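PDB 2XP1: SPT6 from Antonospora locustae, which acts as a transcription elongation factor and histone chaperone, its tandem SH2 domains probably binding RNA polymerase II. Local coordinates for residues V50-K62 against A126-T138. Numbering follows the deposited sequence.
Sequences VIKFASDVFVHMK and AFYFSRKYPGKLT. With SO4 (sulfate ion), chain C.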
# COMPACT_ATOMS: atom_id res chain seq x y z
N VAL A 50 17.18 -6.93 8.27
CA VAL A 50 18.11 -5.81 8.19
C VAL A 50 18.46 -5.73 6.70
O VAL A 50 18.94 -6.70 6.12
CB VAL A 50 19.39 -6.03 9.05
CG1 VAL A 50 20.27 -4.75 9.12
CG2 VAL A 50 19.04 -6.49 10.49
N ILE A 51 18.15 -4.57 6.10
CA ILE A 51 18.51 -4.24 4.72
C ILE A 51 19.54 -3.09 4.72
O ILE A 51 19.31 -2.05 5.34
CB ILE A 51 17.29 -3.78 3.93
CG1 ILE A 51 16.13 -4.80 4.04
CG2 ILE A 51 17.64 -3.59 2.50
CD1 ILE A 51 14.80 -4.31 3.42
N LYS A 52 20.67 -3.29 4.06
CA LYS A 52 21.70 -2.27 3.92
C LYS A 52 21.28 -1.31 2.80
O LYS A 52 21.20 -1.70 1.64
CB LYS A 52 23.04 -2.95 3.57
CG LYS A 52 24.09 -2.06 2.92
CD LYS A 52 25.47 -2.75 2.78
CE LYS A 52 25.51 -3.79 1.65
NZ LYS A 52 26.76 -4.66 1.73
N PHE A 53 20.97 -0.07 3.14
CA PHE A 53 20.59 0.91 2.09
C PHE A 53 21.83 1.49 1.46
O PHE A 53 21.86 1.71 0.24
CB PHE A 53 19.67 1.99 2.65
CG PHE A 53 18.22 1.64 2.54
CD1 PHE A 53 17.79 0.33 2.77
CD2 PHE A 53 17.28 2.60 2.25
CE1 PHE A 53 16.45 0.00 2.68
CE2 PHE A 53 15.93 2.26 2.13
CZ PHE A 53 15.53 0.99 2.35
N ALA A 54 22.86 1.69 2.29
CA ALA A 54 24.14 2.25 1.92
C ALA A 54 25.06 1.90 3.08
O ALA A 54 24.59 1.51 4.16
CB ALA A 54 24.06 3.77 1.77
N SER A 55 26.36 2.03 2.84
CA SER A 55 27.45 1.78 3.80
C SER A 55 27.17 2.07 5.28
O SER A 55 27.66 1.37 6.16
CB SER A 55 28.66 2.62 3.39
OG SER A 55 29.19 2.19 2.16
N ASP A 56 26.43 3.15 5.55
CA ASP A 56 26.11 3.52 6.91
C ASP A 56 24.62 3.71 7.08
O ASP A 56 24.20 4.33 8.04
CB ASP A 56 26.85 4.79 7.34
CG ASP A 56 26.40 6.01 6.58
OD1 ASP A 56 25.88 5.85 5.44
OD2 ASP A 56 26.57 7.12 7.11
N VAL A 57 23.82 3.18 6.16
CA VAL A 57 22.35 3.22 6.33
C VAL A 57 21.76 1.84 6.38
O VAL A 57 21.79 1.10 5.40
CB VAL A 57 21.67 4.05 5.24
CG1 VAL A 57 20.16 4.15 5.53
CG2 VAL A 57 22.31 5.46 5.16
N PHE A 58 21.20 1.50 7.53
CA PHE A 58 20.58 0.19 7.67
C PHE A 58 19.12 0.27 8.10
O PHE A 58 18.77 1.06 8.97
CB PHE A 58 21.42 -0.68 8.62
CG PHE A 58 22.82 -0.88 8.14
CD1 PHE A 58 23.81 0.02 8.50
CD2 PHE A 58 23.15 -1.94 7.30
CE1 PHE A 58 25.11 -0.13 8.04
CE2 PHE A 58 24.45 -2.08 6.82
CZ PHE A 58 25.43 -1.19 7.20
N VAL A 59 18.25 -0.52 7.48
CA VAL A 59 16.88 -0.53 7.88
C VAL A 59 16.61 -1.86 8.58
O VAL A 59 16.91 -2.94 8.02
CB VAL A 59 15.97 -0.38 6.67
CG1 VAL A 59 14.57 -0.71 7.01
CG2 VAL A 59 16.03 1.07 6.18
N HIS A 60 16.07 -1.78 9.79
CA HIS A 60 15.70 -2.92 10.62
C HIS A 60 14.18 -3.03 10.70
O HIS A 60 13.54 -2.14 11.28
CB HIS A 60 16.25 -2.66 12.01
CG HIS A 60 17.75 -2.67 12.05
ND1 HIS A 60 18.47 -3.70 12.62
CD2 HIS A 60 18.66 -1.82 11.53
CE1 HIS A 60 19.76 -3.46 12.48
NE2 HIS A 60 19.90 -2.32 11.82
N MET A 61 13.59 -4.10 10.15
CA MET A 61 12.15 -4.30 10.22
C MET A 61 11.73 -5.52 11.02
O MET A 61 12.06 -6.62 10.63
CB MET A 61 11.57 -4.44 8.82
CG MET A 61 11.67 -3.18 8.04
SD MET A 61 11.05 -3.51 6.41
CE MET A 61 12.34 -2.72 5.50
N LYS A 62 10.95 -5.34 12.07
CA LYS A 62 10.44 -6.45 12.87
C LYS A 62 9.62 -7.48 12.01
O LYS A 62 8.72 -7.09 11.26
CB LYS A 62 9.63 -5.86 14.04
CG LYS A 62 9.14 -6.86 15.09
CD LYS A 62 8.90 -6.26 16.53
CE LYS A 62 7.75 -5.21 16.60
NZ LYS A 62 7.50 -4.66 18.00
N ALA A 126 18.82 17.29 -5.69
CA ALA A 126 19.68 16.14 -5.52
C ALA A 126 18.94 15.14 -4.71
O ALA A 126 17.97 15.50 -4.06
CB ALA A 126 20.97 16.53 -4.82
N PHE A 127 19.38 13.89 -4.75
CA PHE A 127 18.79 12.85 -3.89
C PHE A 127 19.90 12.13 -3.15
O PHE A 127 20.92 11.85 -3.71
CB PHE A 127 18.03 11.78 -4.69
CG PHE A 127 16.83 12.29 -5.39
CD1 PHE A 127 16.93 12.87 -6.66
CD2 PHE A 127 15.57 12.12 -4.81
CE1 PHE A 127 15.82 13.34 -7.34
CE2 PHE A 127 14.43 12.57 -5.46
CZ PHE A 127 14.55 13.19 -6.76
N TYR A 128 19.64 11.82 -1.87
CA TYR A 128 20.53 11.02 -1.05
C TYR A 128 19.73 10.34 0.05
O TYR A 128 18.67 10.82 0.43
CB TYR A 128 21.64 11.88 -0.46
CG TYR A 128 21.23 13.17 0.23
CD1 TYR A 128 21.00 13.20 1.62
CD2 TYR A 128 21.11 14.36 -0.49
CE1 TYR A 128 20.64 14.37 2.26
CE2 TYR A 128 20.75 15.55 0.15
CZ TYR A 128 20.52 15.54 1.52
OH TYR A 128 20.17 16.69 2.16
N PHE A 129 20.20 9.19 0.53
CA PHE A 129 19.48 8.48 1.59
C PHE A 129 19.65 9.24 2.86
O PHE A 129 20.71 9.79 3.09
CB PHE A 129 20.02 7.07 1.78
CG PHE A 129 19.56 6.14 0.71
CD1 PHE A 129 20.45 5.59 -0.16
CD2 PHE A 129 18.22 5.88 0.55
CE1 PHE A 129 20.03 4.74 -1.15
CE2 PHE A 129 17.80 5.06 -0.47
CZ PHE A 129 18.73 4.50 -1.32
N SER A 130 18.59 9.24 3.65
CA SER A 130 18.56 9.86 4.98
C SER A 130 19.30 8.99 5.97
O SER A 130 19.07 7.77 6.01
CB SER A 130 17.10 10.01 5.49
OG SER A 130 17.08 10.58 6.81
N ARG A 131 20.14 9.62 6.78
CA ARG A 131 20.80 8.98 7.93
C ARG A 131 19.99 9.20 9.23
O ARG A 131 20.03 8.36 10.15
CB ARG A 131 22.24 9.50 8.09
CG ARG A 131 23.26 8.84 7.15
CD ARG A 131 23.08 9.21 5.65
NE ARG A 131 24.11 8.54 4.84
CZ ARG A 131 24.11 8.40 3.51
NH1 ARG A 131 23.16 8.89 2.71
NH2 ARG A 131 25.13 7.74 2.98
N LYS A 132 19.26 10.31 9.31
CA LYS A 132 18.39 10.60 10.44
C LYS A 132 17.21 9.64 10.45
O LYS A 132 16.75 9.23 11.52
CB LYS A 132 17.91 12.05 10.42
CG LYS A 132 19.02 13.07 10.28
CD LYS A 132 18.59 14.47 10.79
CE LYS A 132 19.69 15.53 10.57
NZ LYS A 132 19.59 16.75 11.44
N TYR A 133 16.74 9.26 9.26
CA TYR A 133 15.64 8.30 9.15
C TYR A 133 15.92 7.18 8.16
O TYR A 133 15.47 7.20 7.01
CB TYR A 133 14.26 8.99 8.93
CG TYR A 133 14.00 10.11 9.95
CD1 TYR A 133 14.39 11.41 9.69
CD2 TYR A 133 13.41 9.84 11.19
CE1 TYR A 133 14.19 12.44 10.62
CE2 TYR A 133 13.20 10.87 12.15
CZ TYR A 133 13.59 12.17 11.84
OH TYR A 133 13.41 13.21 12.72
N PRO A 134 16.70 6.18 8.61
CA PRO A 134 17.11 5.13 7.70
C PRO A 134 15.87 4.55 7.10
O PRO A 134 14.94 4.19 7.83
CB PRO A 134 17.73 4.09 8.65
CG PRO A 134 18.24 4.91 9.78
CD PRO A 134 17.26 6.00 9.96
N GLY A 135 15.86 4.42 5.78
CA GLY A 135 14.68 3.97 5.06
C GLY A 135 14.07 5.11 4.26
O GLY A 135 13.30 4.85 3.33
N LYS A 136 14.36 6.36 4.61
CA LYS A 136 13.92 7.49 3.80
C LYS A 136 14.97 7.97 2.76
O LYS A 136 16.16 8.14 3.05
CB LYS A 136 13.56 8.70 4.67
CG LYS A 136 12.45 8.44 5.72
CD LYS A 136 11.12 8.13 5.04
CE LYS A 136 10.17 7.32 5.94
NZ LYS A 136 8.79 7.22 5.30
N LEU A 137 14.50 8.30 1.57
CA LEU A 137 15.33 9.04 0.62
C LEU A 137 15.06 10.54 0.77
O LEU A 137 13.91 10.97 0.68
CB LEU A 137 14.97 8.63 -0.81
CG LEU A 137 15.64 9.36 -1.97
CD1 LEU A 137 17.08 9.01 -2.08
CD2 LEU A 137 14.86 8.96 -3.19
N THR A 138 16.11 11.33 0.95
CA THR A 138 15.99 12.78 1.00
C THR A 138 16.02 13.37 -0.39
O THR A 138 16.93 13.12 -1.17
CB THR A 138 17.08 13.38 1.92
OG1 THR A 138 16.94 12.81 3.22
CG2 THR A 138 16.96 14.87 2.06
S SO4 C . 18.86 13.54 6.74
O1 SO4 C . 19.20 14.83 7.34
O2 SO4 C . 19.83 12.54 7.19
O3 SO4 C . 18.92 13.62 5.28
O4 SO4 C . 17.51 13.17 7.12
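Two antiparallel beta hairpins, 50-62 and 126-138, meet with no backbone hydrogen bond between them, the 53-59 part of one against the 129-135 part of the other; V59 and P134 come nearest, 5.7 Å between CA atoms. Each belongs to a different sheet, consistent with the interface between the two SH2 folds of the tandem. An aromatic pair joins them: the F53 ring presents its edge to the F129 face, offset, planes at 65°, with F53 CD2 3.7 Å from F129 CE2. L95 of helix 80-100 touches both side chains. V59 CG2 lies over one F53 face and 3.4 Å from G135 N, while G135 CA meets F53 CE2; a CB on G135 would crowd V59 CG2. With chi1 at -176°, V57 turns CG1 to P134 and CG2 over one face of the R131 guanidinium, 3.6 Å from NE. D56 OD1 receives weak bonds from R131 NE and NH2 in a salt bridge, the carboxylate and guanidinium planes 56° apart. R131 NH1 donates to F129 O (2.6 Å), which lies near the guanidinium plane. Replacing R131 with a leucine would probably leave the D56 carboxylate without its charged mate and F129 O without this donor. A sulfate, probably from the crystallisation liquor, accepts from R131 N and K132 N at O2, and from S130 OG at O4, 2.6 Å away.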